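PDB 5HL3: Lmo2470 protein from Listeria monocytogenes EGD-e, which is a calcium-binding internalin with leucine-rich repeats that interacts with afadin and facilitates crossing of the basement membrane. Local coordinates for residues A[331-342]-A[352-361]. Sequence-based numbering, arbitrary orientation.
Sequences LSPGEYKLDVSY and CSYDWNVTIN. With CA (calcium ion), chain H.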
loop_
_atom_site.group_PDB
_atom_site.type_symbol
_atom_site.label_atom_id
_atom_site.label_comp_id
_atom_site.label_asym_id
_atom_site.label_seq_id
_atom_site.Cartn_x
_atom_site.Cartn_y
_atom_site.Cartn_z
ATOM N N LEU A 331 -29.294 -30.370 18.634
ATOM C CA LEU A 331 -30.065 -29.152 18.311
ATOM C C LEU A 331 -31.444 -29.478 17.765
ATOM O O LEU A 331 -31.622 -30.469 17.056
ATOM C CB LEU A 331 -29.318 -28.294 17.290
ATOM C CG LEU A 331 -27.915 -27.836 17.687
ATOM C CD1 LEU A 331 -27.270 -26.983 16.613
ATOM C CD2 LEU A 331 -27.947 -27.070 18.998
ATOM N N SER A 332 -32.417 -28.635 18.089
ATOM C CA SER A 332 -33.774 -28.831 17.604
ATOM C C SER A 332 -33.911 -28.174 16.213
ATOM O O SER A 332 -33.014 -27.429 15.776
ATOM C CB SER A 332 -34.771 -28.228 18.595
ATOM O OG SER A 332 -34.538 -26.839 18.731
ATOM N N PRO A 333 -35.013 -28.462 15.495
ATOM C CA PRO A 333 -35.164 -27.863 14.164
ATOM C C PRO A 333 -35.143 -26.335 14.195
ATOM O O PRO A 333 -35.616 -25.725 15.151
ATOM C CB PRO A 333 -36.528 -28.390 13.692
ATOM C CG PRO A 333 -36.716 -29.648 14.465
ATOM C CD PRO A 333 -36.136 -29.360 15.811
ATOM N N GLY A 334 -34.564 -25.727 13.168
ATOM C CA GLY A 334 -34.509 -24.278 13.086
ATOM C C GLY A 334 -33.384 -23.853 12.179
ATOM O O GLY A 334 -32.797 -24.688 11.484
ATOM N N GLU A 335 -33.085 -22.557 12.206
ATOM C CA GLU A 335 -32.006 -21.973 11.426
ATOM C C GLU A 335 -30.902 -21.556 12.383
ATOM O O GLU A 335 -31.162 -20.861 13.365
ATOM C CB GLU A 335 -32.503 -20.729 10.684
ATOM C CG GLU A 335 -33.729 -20.920 9.814
ATOM C CD GLU A 335 -33.516 -21.799 8.582
ATOM O OE1 GLU A 335 -32.354 -21.945 8.158
ATOM O OE2 GLU A 335 -34.556 -22.296 8.046
ATOM N N TYR A 336 -29.663 -21.933 12.064
ATOM C CA TYR A 336 -28.519 -21.701 12.938
ATOM C C TYR A 336 -27.339 -21.077 12.224
ATOM O O TYR A 336 -27.121 -21.321 11.035
ATOM C CB TYR A 336 -28.062 -23.037 13.532
ATOM C CG TYR A 336 -29.108 -23.696 14.411
ATOM C CD1 TYR A 336 -30.097 -24.511 13.876
ATOM C CD2 TYR A 336 -29.084 -23.523 15.804
ATOM C CE1 TYR A 336 -31.049 -25.109 14.682
ATOM C CE2 TYR A 336 -30.025 -24.115 16.614
ATOM C CZ TYR A 336 -31.009 -24.907 16.061
ATOM O OH TYR A 336 -31.945 -25.479 16.895
ATOM N N LYS A 337 -26.583 -20.265 12.964
ATOM C CA LYS A 337 -25.316 -19.673 12.502
ATOM C C LYS A 337 -24.196 -20.431 13.216
ATOM O O LYS A 337 -24.111 -20.375 14.448
ATOM C CB LYS A 337 -25.235 -18.214 12.871
ATOM C CG LYS A 337 -26.269 -17.334 12.199
ATOM C CD LYS A 337 -25.926 -15.851 12.329
ATOM C CE LYS A 337 -26.040 -15.351 13.763
ATOM N NZ LYS A 337 -27.323 -15.634 14.435
ATOM N N LEU A 338 -23.391 -21.157 12.451
ATOM C CA LEU A 338 -22.266 -21.954 12.983
ATOM C C LEU A 338 -20.938 -21.258 12.708
ATOM O O LEU A 338 -20.803 -20.509 11.746
ATOM C CB LEU A 338 -22.233 -23.365 12.372
ATOM C CG LEU A 338 -23.052 -24.441 13.094
ATOM C CD1 LEU A 338 -24.513 -24.069 13.247
ATOM C CD2 LEU A 338 -22.912 -25.821 12.447
ATOM N N ASP A 339 -19.964 -21.529 13.573
ATOM C CA ASP A 339 -18.598 -20.992 13.461
ATOM C C ASP A 339 -17.612 -22.056 13.852
ATOM O O ASP A 339 -17.825 -22.742 14.856
ATOM C CB ASP A 339 -18.419 -19.788 14.371
ATOM C CG ASP A 339 -16.969 -19.398 14.561
ATOM O OD1 ASP A 339 -16.152 -20.167 15.117
ATOM O OD2 ASP A 339 -16.655 -18.280 14.238
ATOM N N VAL A 340 -16.579 -22.251 13.031
ATOM C CA VAL A 340 -15.414 -23.049 13.408
ATOM C C VAL A 340 -14.220 -22.098 13.409
ATOM O O VAL A 340 -13.994 -21.346 12.447
ATOM C CB VAL A 340 -15.169 -24.230 12.453
ATOM C CG1 VAL A 340 -13.755 -24.801 12.573
ATOM C CG2 VAL A 340 -16.138 -25.338 12.759
ATOM N N SER A 341 -13.474 -22.142 14.499
ATOM C CA SER A 341 -12.314 -21.272 14.680
ATOM C C SER A 341 -11.088 -22.092 15.053
ATOM O O SER A 341 -11.195 -23.109 15.745
ATOM C CB SER A 341 -12.606 -20.218 15.738
ATOM O OG SER A 341 -13.552 -19.247 15.244
ATOM N N TYR A 342 -9.923 -21.627 14.618
ATOM C CA TYR A 342 -8.667 -22.269 14.954
ATOM C C TYR A 342 -7.565 -21.206 14.960
ATOM O O TYR A 342 -7.783 -20.029 14.631
ATOM C CB TYR A 342 -8.374 -23.427 13.990
ATOM C CG TYR A 342 -8.061 -23.002 12.591
ATOM C CD1 TYR A 342 -9.078 -22.821 11.625
ATOM C CD2 TYR A 342 -6.741 -22.714 12.218
ATOM C CE1 TYR A 342 -8.765 -22.416 10.354
ATOM C CE2 TYR A 342 -6.442 -22.321 10.943
ATOM C CZ TYR A 342 -7.452 -22.135 10.019
ATOM O OH TYR A 342 -7.154 -21.712 8.748
ATOM N N CYS A 352 -8.356 -17.597 13.172
ATOM C CA CYS A 352 -8.911 -17.978 11.883
ATOM C C CYS A 352 -10.325 -18.486 12.142
ATOM O O CYS A 352 -10.496 -19.439 12.890
ATOM C CB CYS A 352 -8.047 -19.027 11.190
ATOM S SG CYS A 352 -6.432 -18.410 10.638
ATOM N N SER A 353 -11.338 -17.829 11.572
ATOM C CA SER A 353 -12.742 -18.113 11.924
ATOM C C SER A 353 -13.622 -18.155 10.699
ATOM O O SER A 353 -13.584 -17.257 9.869
ATOM C CB SER A 353 -13.247 -16.999 12.853
ATOM O OG SER A 353 -14.645 -17.124 13.117
ATOM N N TYR A 354 -14.403 -19.228 10.584
ATOM C CA TYR A 354 -15.235 -19.513 9.412
ATOM C C TYR A 354 -16.665 -19.755 9.836
ATOM O O TYR A 354 -16.921 -20.611 10.673
ATOM C CB TYR A 354 -14.655 -20.703 8.625
ATOM C CG TYR A 354 -13.326 -20.316 8.028
ATOM C CD1 TYR A 354 -12.155 -20.382 8.774
ATOM C CD2 TYR A 354 -13.275 -19.739 6.768
ATOM C CE1 TYR A 354 -10.959 -19.926 8.241
ATOM C CE2 TYR A 354 -12.074 -19.312 6.223
ATOM C CZ TYR A 354 -10.938 -19.377 6.975
ATOM O OH TYR A 354 -9.727 -18.887 6.473
ATOM N N ASP A 355 -17.588 -19.077 9.168
ATOM C CA ASP A 355 -19.000 -19.101 9.512
ATOM C C ASP A 355 -19.825 -19.755 8.417
ATOM O O ASP A 355 -19.483 -19.629 7.240
ATOM C CB ASP A 355 -19.514 -17.670 9.620
ATOM C CG ASP A 355 -18.801 -16.849 10.636
ATOM O OD1 ASP A 355 -18.021 -17.368 11.450
ATOM O OD2 ASP A 355 -19.061 -15.641 10.607
ATOM N N TRP A 356 -20.966 -20.339 8.778
ATOM C CA TRP A 356 -21.927 -20.813 7.765
ATOM C C TRP A 356 -23.275 -20.977 8.409
ATOM O O TRP A 356 -23.390 -21.062 9.625
ATOM C CB TRP A 356 -21.453 -22.102 7.054
ATOM C CG TRP A 356 -21.516 -23.378 7.863
ATOM C CD1 TRP A 356 -22.441 -24.373 7.733
ATOM C CD2 TRP A 356 -20.588 -23.833 8.870
ATOM N NE1 TRP A 356 -22.172 -25.397 8.602
ATOM C CE2 TRP A 356 -21.042 -25.084 9.310
ATOM C CE3 TRP A 356 -19.445 -23.296 9.452
ATOM C CZ2 TRP A 356 -20.398 -25.803 10.296
ATOM C CZ3 TRP A 356 -18.796 -24.035 10.435
ATOM C CH2 TRP A 356 -19.295 -25.262 10.856
ATOM N N ASN A 357 -24.288 -21.016 7.567
ATOM C CA ASN A 357 -25.678 -21.179 8.015
ATOM C C ASN A 357 -26.156 -22.596 7.817
ATOM O O ASN A 357 -25.895 -23.222 6.794
ATOM C CB ASN A 357 -26.605 -20.214 7.257
ATOM C CG ASN A 357 -26.366 -18.765 7.606
ATOM O OD1 ASN A 357 -25.835 -18.452 8.678
ATOM N ND2 ASN A 357 -26.723 -17.860 6.692
ATOM N N VAL A 358 -26.869 -23.103 8.817
ATOM C CA VAL A 358 -27.398 -24.457 8.790
ATOM C C VAL A 358 -28.904 -24.418 9.048
ATOM O O VAL A 358 -29.365 -23.755 9.991
ATOM C CB VAL A 358 -26.742 -25.352 9.873
ATOM C CG1 VAL A 358 -27.300 -26.765 9.869
ATOM C CG2 VAL A 358 -25.233 -25.385 9.672
ATOM N N THR A 359 -29.652 -25.116 8.186
ATOM C CA THR A 359 -31.070 -25.347 8.372
ATOM C C THR A 359 -31.189 -26.780 8.903
ATOM O O THR A 359 -30.730 -27.731 8.273
ATOM C CB THR A 359 -31.863 -25.207 7.049
ATOM O OG1 THR A 359 -31.653 -23.899 6.480
ATOM C CG2 THR A 359 -33.384 -25.456 7.285
ATOM N N ILE A 360 -31.798 -26.929 10.079
ATOM C CA ILE A 360 -32.084 -28.250 10.649
ATOM C C ILE A 360 -33.578 -28.527 10.521
ATOM O O ILE A 360 -34.404 -27.786 11.040
ATOM C CB ILE A 360 -31.647 -28.355 12.128
ATOM C CG1 ILE A 360 -30.168 -27.975 12.234
ATOM C CG2 ILE A 360 -31.917 -29.756 12.659
ATOM C CD1 ILE A 360 -29.514 -28.215 13.578
ATOM N N ASN A 361 -33.912 -29.587 9.804
ATOM C CA ASN A 361 -35.318 -29.986 9.633
ATOM C C ASN A 361 -35.725 -31.116 10.538
ATOM O O ASN A 361 -34.922 -31.977 10.862
ATOM C CB ASN A 361 -35.559 -30.374 8.183
ATOM C CG ASN A 361 -35.534 -29.185 7.268
ATOM O OD1 ASN A 361 -36.108 -28.137 7.586
ATOM N ND2 ASN A 361 -34.903 -29.332 6.117
ATOM O OXT ASN A 361 -36.904 -31.210 10.917
HETATM CA CA CA H . -16.796 -16.099 12.992
HETATM O O HOH W 1 -15.521 -15.289 11.019
HETATM O O HOH W 2 -17.837 -13.993 12.459
HETATM O O HOH W 3 -15.797 -14.856 14.655
HETATM O O HOH W 4 -18.764 -15.918 14.407
#
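Trp356 and Tyr342 both carry CG between the backbone N and the carbonyl carbon (chi1 73° and 69°), which folds each ring across the neighbouring strand of the hairpin. The Trp356 indole thus lies under Leu338, whose CB sits 3.6 Å from the centroid of the six-membered ring, almost on its normal, a CH-pi contact, and Val340 CG2 meets the indole at its edge. Tyr342 repeats the scheme over Cys352, with Cys352 CB 3.5 Å from the ring centroid over one face and SG oblique to the ring in a sulfur-aromatic contact. This apolar face, continued by Val358 and by Ile360 against Tyr336, packs partly on helix 285-292 and strand 280-283.

On the reverse face, Asp339 CG and Ser353 OG both stand anti to the backbone N, and the two side chains converge with Asp355 on a calcium ion. Asp339 OD2 binds it at 2.5 Å, Ser353 OG at 2.4 Å and Asp355 OD1 at 2.3 Å, and four waters complete seven ligands. Ser341 OG donates to the syn lone pair of Asp339 OD1 (2.8 Å), a second-shell bond that steadies the carboxylate. Farther along, Thr359 OG1 donates to Glu335 OE1 at 2.7 Å. Paired backbone bonds join the strands from Gly334–Ile360 to Tyr342–Cys352, forming an antiparallel beta hairpin within the C-terminal mixed sheet, its two strands bridged by calcium.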